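Local coordinates for putative L-alanine-DL-glutamate epimerase (Burkholderia xenovorans, PDB 2OO6), which probably acts as a magnesium-dependent racemase or epimerase of the mandelate racemase/muconate lactonizing enzyme family, its exact substrate being uncertain, at residues 116-121 / 364-369; 287-292 / 313-318. One frame throughout, in Å; residues are numbered along the deposited sequence.

Contact 1 (116-121 / 364-369)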
# COMPACT_ATOMS: atom_id res chain seq x y z
N ARG A 116 -2.07 38.00 13.25
CA ARG A 116 -1.00 38.41 14.16
C ARG A 116 -0.48 39.73 13.62
O ARG A 116 -0.62 39.99 12.43
CB ARG A 116 0.13 37.35 14.21
CG ARG A 116 0.75 37.02 12.84
CD ARG A 116 1.86 35.93 12.93
NE ARG A 116 1.33 34.62 13.36
CZ ARG A 116 0.69 33.76 12.58
NH1 ARG A 116 0.49 34.03 11.29
NH2 ARG A 116 0.26 32.60 13.07
N ASP A 117 0.12 40.53 14.51
CA ASP A 117 0.62 41.89 14.20
C ASP A 117 2.10 41.89 13.86
O ASP A 117 2.60 42.83 13.24
CB ASP A 117 0.46 42.80 15.43
CG ASP A 117 -0.98 43.21 15.68
OD1 ASP A 117 -1.81 43.21 14.73
OD2 ASP A 117 -1.30 43.55 16.84
N ARG A 118 2.81 40.86 14.33
CA ARG A 118 4.25 40.76 14.15
C ARG A 118 4.60 39.33 13.79
O ARG A 118 3.91 38.40 14.23
CB ARG A 118 4.99 41.15 15.42
CG ARG A 118 4.67 42.56 15.87
CD ARG A 118 5.70 43.13 16.80
NE ARG A 118 5.40 44.54 17.05
CZ ARG A 118 6.06 45.32 17.91
NH1 ARG A 118 7.07 44.84 18.62
NH2 ARG A 118 5.70 46.59 18.04
N VAL A 119 5.68 39.16 13.02
CA VAL A 119 6.07 37.84 12.51
C VAL A 119 7.51 37.52 12.93
O VAL A 119 8.43 38.27 12.59
CB VAL A 119 5.92 37.78 10.96
CG1 VAL A 119 6.34 36.43 10.41
CG2 VAL A 119 4.50 38.09 10.53
N PRO A 120 7.73 36.42 13.69
CA PRO A 120 9.13 36.07 13.97
C PRO A 120 9.86 35.73 12.68
O PRO A 120 9.29 35.06 11.79
CB PRO A 120 9.02 34.85 14.88
CG PRO A 120 7.64 35.01 15.54
CD PRO A 120 6.79 35.51 14.38
N VAL A 121 11.10 36.20 12.57
CA VAL A 121 11.89 35.92 11.38
C VAL A 121 13.15 35.12 11.67
O VAL A 121 13.57 34.99 12.83
CB VAL A 121 12.23 37.23 10.60
CG1 VAL A 121 10.93 37.91 10.10
CG2 VAL A 121 13.11 38.18 11.44
N ASN A 364 12.87 43.47 18.04
CA ASN A 364 13.04 42.29 18.91
C ASN A 364 12.91 41.01 18.09
O ASN A 364 12.20 40.09 18.46
CB ASN A 364 12.06 42.32 20.10
CG ASN A 364 12.38 41.28 21.21
OD1 ASN A 364 11.49 40.88 21.98
ND2 ASN A 364 13.63 40.87 21.31
N GLY A 365 13.59 40.97 16.95
CA GLY A 365 13.62 39.77 16.11
C GLY A 365 12.32 39.43 15.38
O GLY A 365 12.16 38.30 14.90
N GLU A 366 11.39 40.39 15.33
CA GLU A 366 10.14 40.21 14.58
C GLU A 366 9.92 41.31 13.56
O GLU A 366 10.34 42.45 13.77
CB GLU A 366 8.92 40.15 15.49
CG GLU A 366 9.09 39.26 16.70
CD GLU A 366 7.80 39.13 17.48
OE1 GLU A 366 7.27 40.17 17.92
OE2 GLU A 366 7.32 37.99 17.64
N LEU A 367 9.27 40.94 12.45
CA LEU A 367 8.86 41.87 11.42
C LEU A 367 7.51 42.46 11.81
O LEU A 367 6.57 41.74 12.16
CB LEU A 367 8.77 41.19 10.06
CG LEU A 367 8.14 41.93 8.87
CD1 LEU A 367 8.96 43.13 8.50
CD2 LEU A 367 8.03 40.98 7.64
N ILE A 368 7.43 43.77 11.76
CA ILE A 368 6.18 44.47 12.00
C ILE A 368 5.40 44.52 10.70
O ILE A 368 5.92 44.94 9.66
CB ILE A 368 6.44 45.90 12.53
CG1 ILE A 368 7.25 45.80 13.82
CG2 ILE A 368 5.12 46.64 12.74
CD1 ILE A 368 7.79 47.10 14.33
N ILE A 369 4.17 44.03 10.74
CA ILE A 369 3.32 43.98 9.55
C ILE A 369 2.72 45.37 9.34
O ILE A 369 2.06 45.90 10.22
CB ILE A 369 2.24 42.92 9.71
CG1 ILE A 369 2.93 41.55 9.82
CG2 ILE A 369 1.24 42.94 8.53
CD1 ILE A 369 2.12 40.54 10.58
O HOH W 1 1.59 45.20 12.90
O HOH W 2 8.54 42.46 18.36
O HOH W 3 4.16 37.63 17.00
O HOH W 4 14.34 36.77 14.68
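Val119 and Leu367 form the hydrogen-bonded pair at the middle of this antiparallel strand contact. Val119 N donates to Leu367 O at 2.9 Å, and Leu367 N returns a bond to Val119 O at 2.8 Å. Ile369 N reaches Asp117 O beyond one end of the pairing, and a weak bond from Val121 N to Gly365 O extends it at the other. Pro120 has no N-H to give, which suits the non-hydrogen-bonded position it holds opposite Glu366.

The apolar side chains of Val119 and Leu367 share the face covered by helix 323-335. There CD1 of Ile369 comes within 3.4 Å of Val119 CG2, tighter than usual for two carbons, the two side chains crossing at about a right angle. Val121 CG1 meets Leu367 CB more loosely. Val119 touches Ala333 and Leu367 touches Ala330 of the helix, so apolar side chains suit this covered face.

Arg118, Pro120, Glu366 and Ile368 occupy the other, more solvent-accessible face. Glu366, with CG anti to its own carbonyl carbon (chi1 -46°), lays its carboxylate over the neighbouring strand: OE1 sits 3.5 Å from Arg118 CB, while OE2 approaches Pro120 CG. The guanidinium of Arg118 is not in direct contact with that carboxylate, its plane turned 72° from it; one water accepts from NH1 and donates to OE1, and NH1 also bonds Gln363. The extended Arg118 chain runs beside Ile368, whose CD1 lies 4.2 Å above the guanidinium plane, offset toward its rim.

Other waters join backbone oxygens across the strands, one linking Asp117 O to Ile369 O and another Val121 O to Gly365 O. Strand 118-123 is the first of the enolase-superfamily barrel, parallel to 342-344, with antiparallel 366-368 added at its other edge.

Contact 2 (287-292 / 313-318)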
# COMPACT_ATOMS: atom_id res chain seq x y z
N ASP A 287 8.88 17.92 7.94
CA ASP A 287 8.36 18.58 9.14
C ASP A 287 7.76 19.95 8.79
O ASP A 287 6.72 20.33 9.31
CB ASP A 287 9.48 18.78 10.15
CG ASP A 287 10.00 17.46 10.72
OD1 ASP A 287 9.45 17.06 11.75
OD2 ASP A 287 10.92 16.84 10.13
N VAL A 288 8.43 20.70 7.91
CA VAL A 288 8.00 22.07 7.57
C VAL A 288 7.97 22.23 6.06
O VAL A 288 8.89 21.82 5.37
CB VAL A 288 8.98 23.14 8.16
CG1 VAL A 288 8.56 24.56 7.71
CG2 VAL A 288 9.07 23.02 9.72
N ALA A 289 6.91 22.87 5.56
CA ALA A 289 6.81 23.12 4.12
C ALA A 289 7.15 24.57 3.81
O ALA A 289 6.53 25.48 4.34
CB ALA A 289 5.43 22.79 3.64
N ILE A 290 8.16 24.79 2.97
CA ILE A 290 8.46 26.14 2.51
C ILE A 290 7.61 26.48 1.29
O ILE A 290 7.57 25.72 0.31
CB ILE A 290 9.94 26.31 2.09
CG1 ILE A 290 10.91 25.70 3.13
CG2 ILE A 290 10.26 27.80 1.79
CD1 ILE A 290 10.84 26.30 4.49
N VAL A 291 6.99 27.66 1.31
CA VAL A 291 6.12 28.09 0.22
C VAL A 291 6.64 29.36 -0.41
O VAL A 291 6.74 30.42 0.25
CB VAL A 291 4.68 28.33 0.70
CG1 VAL A 291 3.79 28.75 -0.48
CG2 VAL A 291 4.10 27.03 1.35
N ASP A 292 6.92 29.29 -1.70
CA ASP A 292 7.43 30.48 -2.35
C ASP A 292 6.24 31.21 -2.94
O ASP A 292 5.73 30.83 -3.99
CB ASP A 292 8.48 30.13 -3.43
CG ASP A 292 9.14 31.38 -3.98
OD1 ASP A 292 8.43 32.44 -4.09
OD2 ASP A 292 10.34 31.34 -4.29
N ILE A 313 0.93 20.40 9.10
CA ILE A 313 2.24 20.90 8.73
C ILE A 313 2.22 22.43 8.72
O ILE A 313 1.33 23.04 8.14
CB ILE A 313 2.63 20.40 7.32
CG1 ILE A 313 2.76 18.87 7.34
CG2 ILE A 313 3.91 21.11 6.83
CD1 ILE A 313 2.79 18.23 5.94
N ASN A 314 3.19 23.03 9.40
CA ASN A 314 3.36 24.49 9.34
C ASN A 314 4.20 24.90 8.15
O ASN A 314 5.03 24.12 7.65
CB ASN A 314 3.94 25.02 10.65
CG ASN A 314 2.91 24.95 11.80
OD1 ASN A 314 1.72 24.74 11.57
ND2 ASN A 314 3.37 25.15 13.03
N VAL A 315 3.99 26.14 7.72
CA VAL A 315 4.64 26.60 6.48
C VAL A 315 5.51 27.82 6.76
O VAL A 315 5.24 28.60 7.70
CB VAL A 315 3.59 26.94 5.37
CG1 VAL A 315 2.74 25.70 5.01
CG2 VAL A 315 2.69 28.15 5.76
N ALA A 316 6.52 28.01 5.93
CA ALA A 316 7.38 29.18 6.02
C ALA A 316 7.56 29.81 4.63
O ALA A 316 7.90 29.12 3.69
CB ALA A 316 8.73 28.79 6.59
N PRO A 317 7.29 31.12 4.48
CA PRO A 317 7.52 31.67 3.14
C PRO A 317 9.00 31.73 2.77
O PRO A 317 9.88 31.80 3.65
CB PRO A 317 6.92 33.08 3.21
CG PRO A 317 6.85 33.39 4.64
CD PRO A 317 6.75 32.11 5.42
N HIS A 318 9.25 31.63 1.46
CA HIS A 318 10.56 31.83 0.88
C HIS A 318 10.67 33.30 0.48
O HIS A 318 9.91 33.80 -0.35
CB HIS A 318 10.70 30.93 -0.34
CG HIS A 318 12.05 30.98 -0.98
ND1 HIS A 318 13.21 31.20 -0.27
CD2 HIS A 318 12.43 30.75 -2.26
CE1 HIS A 318 14.25 31.14 -1.09
NE2 HIS A 318 13.80 30.87 -2.30
O HOH W 5 5.44 21.81 11.02
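Ala289 and Ala316 are joined through their backbones in the alternating pattern of parallel sheet. Ala316 N donates to Ala289 O at 3.0 Å, and Ala289 N donates to Asn314 O at 3.1 Å. Val291 N then takes Ala316 O, while Val291 O receives His318 N from above its carbonyl plane, 51° out of it. Pro317 lacks an N-H but supplies a CA-H contact to Val291 O. A water bridges Asp287 O and Asn314 N.

Most polar side-chain atoms find partners outside the pair. Asp287 OD2 forms a salt bridge with Arg258 and accepts from Ile265 N, Asn314 binds Ala188, Asn190 and Lys225 of the second subunit, and Asp292 OD1 caps Trp295 N at a helix start. His318 ND1 bonds Glu343, while its CD2 lies 3.0 Å from Asp292 OD2, which meets the ring edge near its plane. The carboxylate plane stands 86° to the ring.

Small Ala316 leaves room for Ile290 CD1, 3.9 Å from its CB. These are adjacent parallel strands of the enolase-superfamily barrel, with His318 beside the magnesium ligand Glu269 at the metal site.

From the N terminus, the chain first passes through 116-121, which waits for its partner until 364-369, so contact 1 closes a loop of 242 intervening residues. Within that loop the remaining barrel strands follow one another, up to 342-344, and contact 2 closes a much shorter one, 287-292 to 313-318, spanned mainly by helices 293-296 and 298-310. Contact 2 is therefore nested inside contact 1, and the two do not cross. Their centres lie about 17 Å apart and they do not touch. Contact 1 pairs the first barrel strand, itself parallel to the last, 342-344, with the later antiparallel strand 366-368; contact 2 joins neighbouring barrel strands near the magnesium site.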